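Long-range contacts in Chains: A (Unidentified, PDB 6ZM9), which cleaves S-adenosylmethionine as a phage-encoded lyase, giving 5'-methylthioadenosine and probably homoserine lactone, binding the nucleoside partly through a second subunit: residues 15-20 / 105-110; 94-99 / 121-126; 53-58 / 68-73; 9-14 / 82-87. One frame throughout, in Å; residues are numbered along the deposited sequence.

Contact 1: residues 15-20 / 105-110. With MTA (5'-deoxy-5'-methylthioadenosine), chain F; PRO (proline), chain E.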
# COMPACT_ATOMS: atom_id res chain seq x y z
N ILE A 15 -3.19 8.82 -3.58
CA ILE A 15 -3.01 10.22 -3.19
C ILE A 15 -2.40 10.25 -1.79
O ILE A 15 -2.89 9.56 -0.90
CB ILE A 15 -4.34 10.98 -3.20
CG1 ILE A 15 -5.04 10.86 -4.56
CG2 ILE A 15 -4.14 12.45 -2.83
CD1 ILE A 15 -6.42 11.50 -4.59
N PHE A 16 -1.35 11.04 -1.61
CA PHE A 16 -0.69 11.18 -0.32
C PHE A 16 -0.96 12.57 0.23
O PHE A 16 -0.59 13.57 -0.40
CB PHE A 16 0.80 10.95 -0.48
CG PHE A 16 1.16 9.57 -0.92
CD1 PHE A 16 1.19 9.22 -2.26
CD2 PHE A 16 1.47 8.60 0.02
CE1 PHE A 16 1.55 7.92 -2.66
CE2 PHE A 16 1.84 7.31 -0.36
CZ PHE A 16 1.89 6.97 -1.69
N VAL A 17 -1.57 12.62 1.43
CA VAL A 17 -1.97 13.86 2.08
C VAL A 17 -1.42 13.87 3.50
O VAL A 17 -1.76 12.98 4.30
CB VAL A 17 -3.50 14.01 2.17
CG1 VAL A 17 -3.86 15.41 2.68
CG2 VAL A 17 -4.19 13.75 0.84
N GLY A 18 -0.62 14.87 3.84
CA GLY A 18 -0.13 15.03 5.19
C GLY A 18 -1.14 15.69 6.13
O GLY A 18 -2.10 16.34 5.71
N LEU A 19 -0.89 15.52 7.43
CA LEU A 19 -1.81 15.96 8.47
C LEU A 19 -1.18 17.00 9.38
O LEU A 19 -1.87 17.51 10.29
CB LEU A 19 -2.31 14.77 9.29
CG LEU A 19 -3.05 13.72 8.45
CD1 LEU A 19 -3.37 12.52 9.31
CD2 LEU A 19 -4.31 14.27 7.82
N ASN A 20 0.08 17.35 9.17
CA ASN A 20 0.68 18.50 9.82
C ASN A 20 0.43 19.73 8.96
O ASN A 20 0.34 19.65 7.73
CB ASN A 20 2.21 18.36 9.86
CG ASN A 20 2.74 17.79 11.16
OD1 ASN A 20 2.10 16.96 11.81
ND2 ASN A 20 3.96 18.18 11.50
N GLU A 105 1.40 22.14 1.74
CA GLU A 105 2.36 22.64 0.76
C GLU A 105 2.33 21.80 -0.50
O GLU A 105 2.45 22.33 -1.61
CB GLU A 105 3.78 22.65 1.32
CG GLU A 105 4.73 23.35 0.35
CD GLU A 105 6.17 23.37 0.80
OE1 GLU A 105 6.76 22.30 1.04
OE2 GLU A 105 6.72 24.48 0.89
N SER A 106 2.19 20.48 -0.36
CA SER A 106 2.27 19.54 -1.47
C SER A 106 1.37 18.35 -1.21
O SER A 106 1.35 17.84 -0.08
CB SER A 106 3.71 19.02 -1.55
OG SER A 106 3.93 18.15 -2.65
N VAL A 107 0.68 17.86 -2.25
CA VAL A 107 -0.04 16.59 -2.25
C VAL A 107 0.49 15.81 -3.45
O VAL A 107 0.62 16.36 -4.54
CB VAL A 107 -1.56 16.81 -2.35
CG1 VAL A 107 -2.31 15.54 -2.72
CG2 VAL A 107 -2.10 17.34 -1.02
N ILE A 108 0.79 14.52 -3.26
CA ILE A 108 1.28 13.68 -4.35
C ILE A 108 0.14 12.83 -4.88
O ILE A 108 -0.59 12.20 -4.10
CB ILE A 108 2.46 12.80 -3.91
CG1 ILE A 108 3.66 13.66 -3.53
CG2 ILE A 108 2.80 11.80 -5.01
CD1 ILE A 108 4.76 12.89 -2.82
N VAL A 109 0.00 12.78 -6.21
CA VAL A 109 -1.01 11.98 -6.89
C VAL A 109 -0.30 11.07 -7.88
O VAL A 109 0.53 11.52 -8.68
CB VAL A 109 -2.02 12.87 -7.63
CG1 VAL A 109 -2.98 12.02 -8.45
CG2 VAL A 109 -2.78 13.74 -6.66
N GLU A 110 -0.63 9.78 -7.85
CA GLU A 110 -0.13 8.81 -8.81
C GLU A 110 -1.33 8.20 -9.51
O GLU A 110 -2.26 7.73 -8.85
CB GLU A 110 0.68 7.73 -8.08
CG GLU A 110 1.39 6.76 -8.99
CD GLU A 110 2.18 5.70 -8.22
OE1 GLU A 110 3.36 5.94 -7.90
OE2 GLU A 110 1.60 4.62 -7.95
CS MTA F . 3.70 15.31 -0.02
S5' MTA F . 3.92 15.42 1.73
C5' MTA F . 2.58 14.37 2.31
C4' MTA F . 2.93 12.91 2.52
O4' MTA F . 3.40 12.35 1.28
C2' MTA F . 4.47 11.20 3.09
O2' MTA F . 3.57 10.28 3.68
C3' MTA F . 4.05 12.61 3.53
O3' MTA F . 3.61 12.67 4.88
C1' MTA F . 4.27 11.27 1.57
N9 MTA F . 5.51 11.46 0.84
C8 MTA F . 6.17 12.63 0.56
N7 MTA F . 7.22 12.49 -0.22
C5 MTA F . 7.27 11.12 -0.46
C6 MTA F . 8.10 10.33 -1.27
N6 MTA F . 9.09 10.81 -2.03
N1 MTA F . 7.83 9.00 -1.33
C2 MTA F . 6.80 8.52 -0.62
N3 MTA F . 5.94 9.17 0.16
C4 MTA F . 6.23 10.48 0.20
N PRO E . 2.35 18.34 5.61
CA PRO E . 3.15 19.51 5.98
C PRO E . 2.70 20.79 5.31
O PRO E . 2.89 21.89 5.86
CB PRO E . 4.54 19.14 5.46
CG PRO E . 4.24 18.11 4.35
CD PRO E . 2.80 17.79 4.32
OXT PRO E . 2.17 20.76 4.20
O HOH W 1 0.06 16.81 1.96
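F16 and I108 form a hydrogen-bonded antiparallel pair whose two backbone bonds are unequal. F16 N donates to I108 O at 2.9 Å, nearly straight (165°), while the return bond from I108 N to F16 O is weak at 3.3 Å. I15 and V109 make the adjoining non-hydrogen-bonded pair. Further along, direct pairing gives way to a water, which accepts from G18 N at 2.8 Å and donates to S106 O at 2.6 Å.

The apolar contacts divide between the two faces of the sheet. On the face of I15 and V109, I15 CG2 meets V107 CG1 at 3.6 Å, and the same V107 methyl lies against F16 O. On the other face, chi1 of -64° sets the F16 ring anti to its own carbonyl carbon, with I108 O at the ring edge and I108 CG2 beside CD1.

Ligand contacts occupy the face of F16 and I108 and the diverging ends. F16 CB packs on O4' of 5'-deoxy-5'-methylthioadenosine, and I108 CD1 reaches the adenine N7 at 3.6 Å. The bound proline bridges the ends: its N donates to N20 O, and its OXT accepts from E105 N at 2.9 Å, almost linearly (174°). Separation of the strands beyond V17 thus coincides with the ligand site.

Strand 11-21 is flanked by 66-77 on its other edge, and 106-113 by 116-124. Helix 84-101 covers I15, V107 and V109 through V91, L94 and R99, whereas S50 of the second subunit packs against F16.

Contact 2: residues 94-99 / 121-126. With PO4 (phosphate ion), chain B.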
# COMPACT_ATOMS: atom_id res chain seq x y z
N LEU A 94 -9.66 16.16 -7.14
CA LEU A 94 -9.70 15.74 -5.75
C LEU A 94 -8.41 16.10 -5.02
O LEU A 94 -8.43 16.65 -3.92
CB LEU A 94 -9.96 14.23 -5.69
CG LEU A 94 -9.83 13.55 -4.33
CD1 LEU A 94 -10.81 14.09 -3.29
CD2 LEU A 94 -10.02 12.04 -4.50
N GLY A 95 -7.26 15.77 -5.63
CA GLY A 95 -5.99 16.11 -5.00
C GLY A 95 -5.81 17.61 -4.79
O GLY A 95 -5.32 18.04 -3.74
N LYS A 96 -6.21 18.41 -5.78
CA LYS A 96 -6.08 19.86 -5.65
C LYS A 96 -6.95 20.39 -4.53
O LYS A 96 -6.52 21.25 -3.76
CB LYS A 96 -6.45 20.54 -6.97
CG LYS A 96 -5.38 20.43 -8.02
CD LYS A 96 -5.65 21.37 -9.18
CE LYS A 96 -4.34 21.98 -9.68
NZ LYS A 96 -4.43 23.45 -9.99
N GLU A 97 -8.17 19.86 -4.38
CA GLU A 97 -9.03 20.34 -3.31
C GLU A 97 -8.54 19.87 -1.94
O GLU A 97 -8.60 20.62 -0.96
CB GLU A 97 -10.48 19.96 -3.54
CG GLU A 97 -11.42 20.67 -2.57
CD GLU A 97 -11.42 22.20 -2.72
OE1 GLU A 97 -11.61 22.67 -3.86
OE2 GLU A 97 -11.22 22.92 -1.71
N LEU A 98 -8.05 18.62 -1.84
CA LEU A 98 -7.48 18.16 -0.58
C LEU A 98 -6.30 19.03 -0.15
O LEU A 98 -6.14 19.33 1.04
CB LEU A 98 -7.04 16.70 -0.70
CG LEU A 98 -8.19 15.69 -0.75
CD1 LEU A 98 -7.65 14.33 -1.18
CD2 LEU A 98 -8.95 15.59 0.56
N ARG A 99 -5.46 19.45 -1.11
CA ARG A 99 -4.33 20.30 -0.75
C ARG A 99 -4.82 21.59 -0.09
O ARG A 99 -4.28 22.02 0.93
CB ARG A 99 -3.47 20.64 -1.97
CG ARG A 99 -2.17 21.36 -1.57
CD ARG A 99 -1.76 22.51 -2.47
NE ARG A 99 -2.79 23.53 -2.63
CZ ARG A 99 -3.09 24.48 -1.75
NH1 ARG A 99 -2.45 24.59 -0.59
NH2 ARG A 99 -4.07 25.33 -2.04
N TYR A 121 2.23 13.26 -10.04
CA TYR A 121 2.13 14.70 -9.94
C TYR A 121 2.41 15.11 -8.52
O TYR A 121 1.97 14.45 -7.57
CB TYR A 121 0.68 15.20 -10.24
CG TYR A 121 0.12 14.76 -11.55
CD1 TYR A 121 0.42 15.44 -12.72
CD2 TYR A 121 -0.73 13.67 -11.63
CE1 TYR A 121 -0.09 15.04 -13.94
CE2 TYR A 121 -1.24 13.25 -12.85
CZ TYR A 121 -0.93 13.94 -14.00
OH TYR A 121 -1.43 13.55 -15.22
N SER A 122 3.14 16.22 -8.36
CA SER A 122 3.18 16.95 -7.09
C SER A 122 2.31 18.19 -7.25
O SER A 122 2.58 19.00 -8.14
CB SER A 122 4.63 17.31 -6.68
OG SER A 122 4.66 17.79 -5.34
N ILE A 123 1.27 18.30 -6.44
CA ILE A 123 0.37 19.43 -6.50
C ILE A 123 0.87 20.39 -5.45
O ILE A 123 0.77 20.09 -4.25
CB ILE A 123 -1.09 19.02 -6.24
CG1 ILE A 123 -1.56 18.05 -7.29
CG2 ILE A 123 -1.95 20.28 -6.22
CD1 ILE A 123 -2.92 17.43 -7.00
N THR A 124 1.43 21.51 -5.88
CA THR A 124 2.23 22.35 -5.00
C THR A 124 1.57 23.71 -4.83
O THR A 124 1.17 24.34 -5.82
CB THR A 124 3.64 22.50 -5.57
OG1 THR A 124 4.21 21.19 -5.69
CG2 THR A 124 4.49 23.32 -4.66
N ALA A 125 1.51 24.16 -3.59
CA ALA A 125 0.95 25.46 -3.29
C ALA A 125 1.79 26.56 -3.92
O ALA A 125 3.02 26.50 -3.95
CB ALA A 125 0.95 25.65 -1.77
N GLU A 126 1.10 27.60 -4.38
CA GLU A 126 1.75 28.76 -5.00
C GLU A 126 1.80 29.96 -4.06
O GLU A 126 1.79 31.11 -4.51
CB GLU A 126 1.05 29.10 -6.31
CG GLU A 126 1.24 28.05 -7.41
CD GLU A 126 0.45 28.40 -8.67
OE1 GLU A 126 0.75 29.42 -9.30
OE2 GLU A 126 -0.50 27.70 -9.02
P PO4 B . -4.67 27.16 1.18
O1 PO4 B . -3.17 26.96 1.12
O2 PO4 B . -4.86 28.61 1.59
O3 PO4 B . -5.25 26.90 -0.18
O4 PO4 B . -5.29 26.22 2.20
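The helix segment 94-99 passes over strand 121-124 with its axis 8.9 Å away and its direction turned by 37°, K96 and I123 being the nearest residues by CA position.

I123 makes most of the contact. Its chi1 of -62° sends CG1 anti to the carbonyl carbon, and CD1 then ends against the helix backbone, 3.6 Å from G95 C and equally 3.6 Å from K96 N. The lack of a side chain on G95 lets this methyl lie directly on the peptide. The other branch, I123 CG2, touches K96 CG at 3.9 Å, the two side chains crossing at about a right angle. The polar end of K96 goes elsewhere: NZ is hydrogen-bonded to S1 O of the second subunit.

R99 uses a bent chain, turned at chi2 and chi3. Its CD lies over the strand backbone, 3.9 Å from I123 O, and the guanidinium then runs on to A125, whose CA sits over one face while CB is 3.8 Å from R99 NH1. A phosphate, probably from the crystallisation liquor, lies at the edge of the group. R99 NH1 donates to its O1 in a nearly straight bond (172°), and NH2 donates to O3 at 2.7 Å. NH1 also bonds to Q104 O, and W127 NE1 is a further donor to the phosphate.

Across the segments themselves the contact is therefore van der Waals in character: an isoleucine packed on a glycine-bearing helix surface, then a charged group lying flat on alanine. I123 and the aliphatic parts of K96 and R99 fill the gap between helix and strand, while both charged ends find their partners outside the two segments.

Contact 3: residues 53-58 / 68-73. With MTA (5'-deoxy-5'-methylthioadenosine), chain F; PRO (proline), chain E.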
# COMPACT_ATOMS: atom_id res chain seq x y z
N ALA A 53 -3.53 4.98 7.17
CA ALA A 53 -2.77 5.85 8.04
C ALA A 53 -1.28 5.52 7.94
O ALA A 53 -0.90 4.35 7.87
CB ALA A 53 -3.23 5.67 9.48
N GLN A 54 -0.46 6.56 7.95
CA GLN A 54 0.97 6.42 7.74
C GLN A 54 1.71 7.39 8.64
O GLN A 54 1.14 8.36 9.15
CB GLN A 54 1.41 6.82 6.33
CG GLN A 54 0.57 6.27 5.25
CD GLN A 54 1.13 6.56 3.88
OE1 GLN A 54 1.32 5.66 3.07
NE2 GLN A 54 1.35 7.84 3.59
N ARG A 55 3.00 7.13 8.81
CA ARG A 55 3.96 8.16 9.19
C ARG A 55 4.65 8.61 7.92
O ARG A 55 4.98 7.79 7.06
CB ARG A 55 4.97 7.66 10.22
CG ARG A 55 4.32 7.30 11.53
CD ARG A 55 3.83 8.52 12.31
NE ARG A 55 4.93 9.24 12.93
CZ ARG A 55 4.85 10.48 13.41
NH1 ARG A 55 3.72 11.17 13.32
NH2 ARG A 55 5.91 11.02 13.98
N GLY A 56 4.82 9.92 7.76
CA GLY A 56 5.42 10.46 6.57
C GLY A 56 6.56 11.39 6.91
O GLY A 56 6.58 12.04 7.95
N VAL A 57 7.52 11.44 5.99
CA VAL A 57 8.67 12.33 6.08
C VAL A 57 8.69 13.16 4.81
O VAL A 57 8.61 12.61 3.70
CB VAL A 57 9.97 11.52 6.23
CG1 VAL A 57 11.20 12.40 6.19
CG2 VAL A 57 9.94 10.70 7.51
N TYR A 58 8.80 14.48 4.97
CA TYR A 58 8.77 15.43 3.88
C TYR A 58 9.74 16.57 4.13
O TYR A 58 9.80 17.11 5.23
CB TYR A 58 7.37 16.00 3.75
CG TYR A 58 7.18 17.12 2.75
CD1 TYR A 58 7.07 16.84 1.40
CD2 TYR A 58 7.11 18.43 3.15
CE1 TYR A 58 6.87 17.85 0.46
CE2 TYR A 58 6.89 19.45 2.22
CZ TYR A 58 6.79 19.15 0.87
OH TYR A 58 6.58 20.15 -0.06
N THR A 68 8.39 15.24 10.09
CA THR A 68 7.82 13.92 10.30
C THR A 68 6.40 14.11 10.83
O THR A 68 6.20 14.82 11.82
CB THR A 68 8.68 13.10 11.27
OG1 THR A 68 10.03 13.01 10.78
CG2 THR A 68 8.16 11.68 11.39
N GLU A 69 5.43 13.48 10.17
CA GLU A 69 4.03 13.75 10.44
C GLU A 69 3.22 12.47 10.31
O GLU A 69 3.69 11.46 9.78
CB GLU A 69 3.47 14.79 9.45
CG GLU A 69 3.59 14.35 7.98
CD GLU A 69 3.02 15.35 6.97
OE1 GLU A 69 2.45 16.39 7.37
OE2 GLU A 69 3.16 15.09 5.76
N ASN A 70 1.98 12.52 10.78
CA ASN A 70 1.00 11.56 10.33
C ASN A 70 0.53 11.95 8.94
O ASN A 70 0.46 13.14 8.61
CB ASN A 70 -0.21 11.55 11.26
CG ASN A 70 0.12 11.04 12.64
OD1 ASN A 70 1.04 10.24 12.84
ND2 ASN A 70 -0.67 11.46 13.61
N SER A 71 0.22 10.96 8.11
CA SER A 71 -0.29 11.23 6.78
C SER A 71 -1.26 10.13 6.38
O SER A 71 -1.48 9.16 7.11
CB SER A 71 0.83 11.39 5.75
OG SER A 71 1.55 10.18 5.61
N VAL A 72 -1.88 10.31 5.21
CA VAL A 72 -2.89 9.39 4.71
C VAL A 72 -2.54 9.06 3.27
O VAL A 72 -2.25 9.95 2.47
CB VAL A 72 -4.31 9.99 4.76
CG1 VAL A 72 -5.35 8.99 4.24
CG2 VAL A 72 -4.63 10.43 6.17
N GLN A 73 -2.58 7.77 2.94
CA GLN A 73 -2.54 7.31 1.56
C GLN A 73 -3.95 6.89 1.16
O GLN A 73 -4.52 5.96 1.75
CB GLN A 73 -1.56 6.15 1.42
CG GLN A 73 -1.50 5.59 0.01
CD GLN A 73 -0.68 4.33 -0.13
OE1 GLN A 73 -0.79 3.63 -1.14
NE2 GLN A 73 0.19 4.05 0.83
CS MTA F . 3.70 15.31 -0.02
S5' MTA F . 3.92 15.42 1.73
C5' MTA F . 2.58 14.37 2.31
C4' MTA F . 2.93 12.91 2.52
O4' MTA F . 3.40 12.35 1.28
C2' MTA F . 4.47 11.20 3.09
O2' MTA F . 3.57 10.28 3.68
C3' MTA F . 4.05 12.61 3.53
O3' MTA F . 3.61 12.67 4.88
C1' MTA F . 4.27 11.27 1.57
N9 MTA F . 5.51 11.46 0.84
C8 MTA F . 6.17 12.63 0.56
N7 MTA F . 7.22 12.49 -0.22
C5 MTA F . 7.27 11.12 -0.46
C6 MTA F . 8.10 10.33 -1.27
N6 MTA F . 9.09 10.81 -2.03
N1 MTA F . 7.83 9.00 -1.33
C2 MTA F . 6.80 8.52 -0.62
N3 MTA F . 5.94 9.17 0.16
C4 MTA F . 6.23 10.48 0.20
N PRO E . 2.35 18.34 5.61
CA PRO E . 3.15 19.51 5.98
C PRO E . 2.70 20.79 5.31
O PRO E . 2.89 21.89 5.86
CB PRO E . 4.54 19.14 5.46
CG PRO E . 4.24 18.11 4.35
CD PRO E . 2.80 17.79 4.32
OXT PRO E . 2.17 20.76 4.20
O HOH W 2 -0.55 7.80 11.43
O HOH W 3 6.33 13.74 14.65
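The guanidinium of R55 carries E69 O over one face and has N70 OD1 and a water at its edge. R55 NH1 donates to N70 OD1 at 2.9 Å, within the guanidinium plane but well above the plane of the N70 amide, the two flat groups standing 71° apart. The water accepts from R55 NH2 at 2.8 Å and passes a hydrogen to T68 O. Q54 and Q73 pair on the other face of the hairpin: Q73 NE2 donates to Q54 OE1 at 3.0 Å with the amide planes 63° apart. The Y58 ring stands obliquely to the sulfur of 5'-deoxy-5'-methylthioadenosine and to CG of the bound proline.

The backbone supports these groups with two hydrogen-bonded antiparallel pairs. In one, G56 N donates to E69 O at 2.8 Å; Q54 and S71 exchange bonds likewise, Q54 N reaching S71 O at 2.9 Å.

On the face they share with Q54, E69 and S71 turn their polar ends to the ligands. E69 CG lies between backbone N and carbonyl carbon (chi1 59°), and the extended chain beyond it divides its carboxylate: OE1 accepts from proline N at 2.6 Å, OE2 from the ribose O3' at 2.6 Å. S71 OG hydrogen-bonds the ribose O2' at 2.8 Å. Beside them G56 presents only its backbone to O3'. E69 thus links both ligands and is well placed to set their relative position.

The hairpin of strands 49-59 and 66-77 joins strand 11-21 through V72 and N70, with helix 29-43 under A53 and V72. R55 and V57 extend the sheet into the second subunit, whose E30 forms a salt bridge with R55.

Contact 4: residues 9-14 / 82-87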
# COMPACT_ATOMS: atom_id res chain seq x y z
N GLY A 9 -10.72 0.29 -18.35
CA GLY A 9 -9.31 0.39 -18.65
C GLY A 9 -8.40 0.09 -17.50
O GLY A 9 -7.18 0.19 -17.65
N GLY A 10 -8.96 -0.27 -16.36
CA GLY A 10 -8.16 -0.64 -15.21
C GLY A 10 -7.46 0.53 -14.57
O GLY A 10 -6.28 0.43 -14.24
N PHE A 11 -8.16 1.63 -14.34
CA PHE A 11 -7.55 2.79 -13.71
C PHE A 11 -7.58 2.70 -12.19
O PHE A 11 -8.54 2.20 -11.59
CB PHE A 11 -8.21 4.08 -14.18
CG PHE A 11 -8.09 4.28 -15.64
CD1 PHE A 11 -6.85 4.49 -16.21
CD2 PHE A 11 -9.19 4.18 -16.46
CE1 PHE A 11 -6.72 4.63 -17.58
CE2 PHE A 11 -9.08 4.33 -17.84
CZ PHE A 11 -7.84 4.55 -18.40
N SER A 12 -6.52 3.21 -11.58
CA SER A 12 -6.46 3.37 -10.14
C SER A 12 -5.58 4.57 -9.83
O SER A 12 -4.88 5.10 -10.69
CB SER A 12 -5.91 2.12 -9.47
OG SER A 12 -4.55 1.90 -9.81
N ALA A 13 -5.64 5.01 -8.57
CA ALA A 13 -4.84 6.14 -8.15
C ALA A 13 -4.44 5.99 -6.69
O ALA A 13 -5.08 5.27 -5.92
CB ALA A 13 -5.63 7.45 -8.27
N ARG A 14 -3.36 6.68 -6.34
CA ARG A 14 -2.93 6.84 -4.96
C ARG A 14 -2.70 8.33 -4.71
O ARG A 14 -2.10 9.01 -5.54
CB ARG A 14 -1.60 6.11 -4.69
CG ARG A 14 -1.64 4.62 -4.89
CD ARG A 14 -0.50 3.94 -4.12
NE ARG A 14 0.82 4.23 -4.66
CZ ARG A 14 1.97 3.88 -4.08
NH1 ARG A 14 1.97 3.23 -2.92
NH2 ARG A 14 3.12 4.18 -4.66
N LEU A 82 -14.54 4.43 -16.08
CA LEU A 82 -14.42 5.76 -16.63
C LEU A 82 -13.35 5.79 -17.71
O LEU A 82 -12.47 4.93 -17.77
CB LEU A 82 -14.04 6.76 -15.54
CG LEU A 82 -14.96 6.87 -14.32
CD1 LEU A 82 -14.43 7.96 -13.38
CD2 LEU A 82 -16.40 7.11 -14.74
N SER A 83 -13.44 6.79 -18.57
CA SER A 83 -12.38 7.03 -19.52
C SER A 83 -11.13 7.51 -18.79
O SER A 83 -11.19 8.03 -17.67
CB SER A 83 -12.81 8.09 -20.53
OG SER A 83 -12.85 9.38 -19.92
N LYS A 84 -9.99 7.39 -19.44
CA LYS A 84 -8.69 7.85 -18.89
C LYS A 84 -8.78 9.33 -18.53
O LYS A 84 -8.37 9.69 -17.44
CB LYS A 84 -7.58 7.60 -19.91
CG LYS A 84 -6.19 7.97 -19.46
CD LYS A 84 -5.13 7.59 -20.46
CE LYS A 84 -3.87 7.07 -19.80
NZ LYS A 84 -2.68 7.24 -20.67
N GLU A 85 -9.32 10.17 -19.43
CA GLU A 85 -9.39 11.61 -19.19
C GLU A 85 -10.34 11.94 -18.05
O GLU A 85 -10.05 12.81 -17.22
CB GLU A 85 -9.81 12.31 -20.49
CG GLU A 85 -10.36 13.73 -20.32
CD GLU A 85 -10.74 14.38 -21.64
OE1 GLU A 85 -10.25 13.95 -22.70
OE2 GLU A 85 -11.55 15.34 -21.62
N ASP A 86 -11.48 11.26 -18.00
CA ASP A 86 -12.49 11.48 -16.94
C ASP A 86 -11.90 11.08 -15.58
O ASP A 86 -11.96 11.87 -14.66
CB ASP A 86 -13.77 10.70 -17.23
CG ASP A 86 -14.90 11.09 -16.32
OD1 ASP A 86 -14.78 12.12 -15.66
OD2 ASP A 86 -15.89 10.38 -16.29
N PHE A 87 -11.35 9.88 -15.47
CA PHE A 87 -10.77 9.45 -14.21
C PHE A 87 -9.63 10.37 -13.79
O PHE A 87 -9.54 10.80 -12.63
CB PHE A 87 -10.27 8.02 -14.34
CG PHE A 87 -9.67 7.47 -13.07
CD1 PHE A 87 -10.48 7.00 -12.06
CD2 PHE A 87 -8.31 7.44 -12.88
CE1 PHE A 87 -9.95 6.51 -10.89
CE2 PHE A 87 -7.77 6.93 -11.71
CZ PHE A 87 -8.59 6.47 -10.71
O HOH W 4 -12.12 2.26 -17.53
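F87 takes chi1 of -179°, placing its ring anti to its own backbone N and out from the helix toward the strand, where F11, with chi1 of -60°, meets it. The contact is made by a methylene more than by ring on ring: F11 CB sits 3.8 Å from the centroid of the F87 ring, over its face, a CH-pi contact. The ring planes are nearly parallel (19°), but the centroids lie 5.8 Å apart, so the offset leaves little overlap.

The far end of the F11 ring reaches the start of the helix. Its CE2 is 3.4 Å from L82 O, which lies near the ring plane, and its CZ meets K84 CB at 3.4 Å. The K84 side chain crosses F11 at about a right angle and leads its amine away to Q118. Further along the strand, the edge of F87 faces S12 O and A13 N, and its CZ touches A13 CB at 4.0 Å.

Polar atoms meet across the segments through a water, which accepts from G9 N at 2.6 Å and donates to L82 O at 2.7 Å. L82 O is thus bonded to the water while it borders the F11 ring. The first helical turn is closed separately: S83 OG accepts from D86 N at 3.0 Å.

This is an N-capped helix start, with S83 as the N-cap, packed by aromatic side chains on a sheet. The chain order strand, helix, two strands, helix, strand, with strand 11-21 set between 66-77 and 106-113, is consistent with a ferredoxin-like fold whose helix 84-101 lies across one sheet face and whose sheet is extended beyond 106-113 by the additional strand 116-124.

Overall arrangement
Contacts 1 and 3 are sheet pairings around the same two ligands, strand 11-21 adjoining both 66-77 and 106-113. Contact 1 offers the ligands apolar side chains and backbone atoms, contact 3 the polar side chains of E69 and S71. Contacts 2 and 4 share helix 84-101 and rely on aliphatic and aromatic packing, contact 4 at the helix start and contact 2 near its C-terminal end. Contact 1 lies deepest, its centre about 6 Å from that of the chain. Contact 2 is also buried but sends its charged ends outward. Contact 3, about 13 Å out, is mostly buried, with A53 and N70 exposed; contact 4, across the chain's centre from it, is partly buried and includes one bridging water.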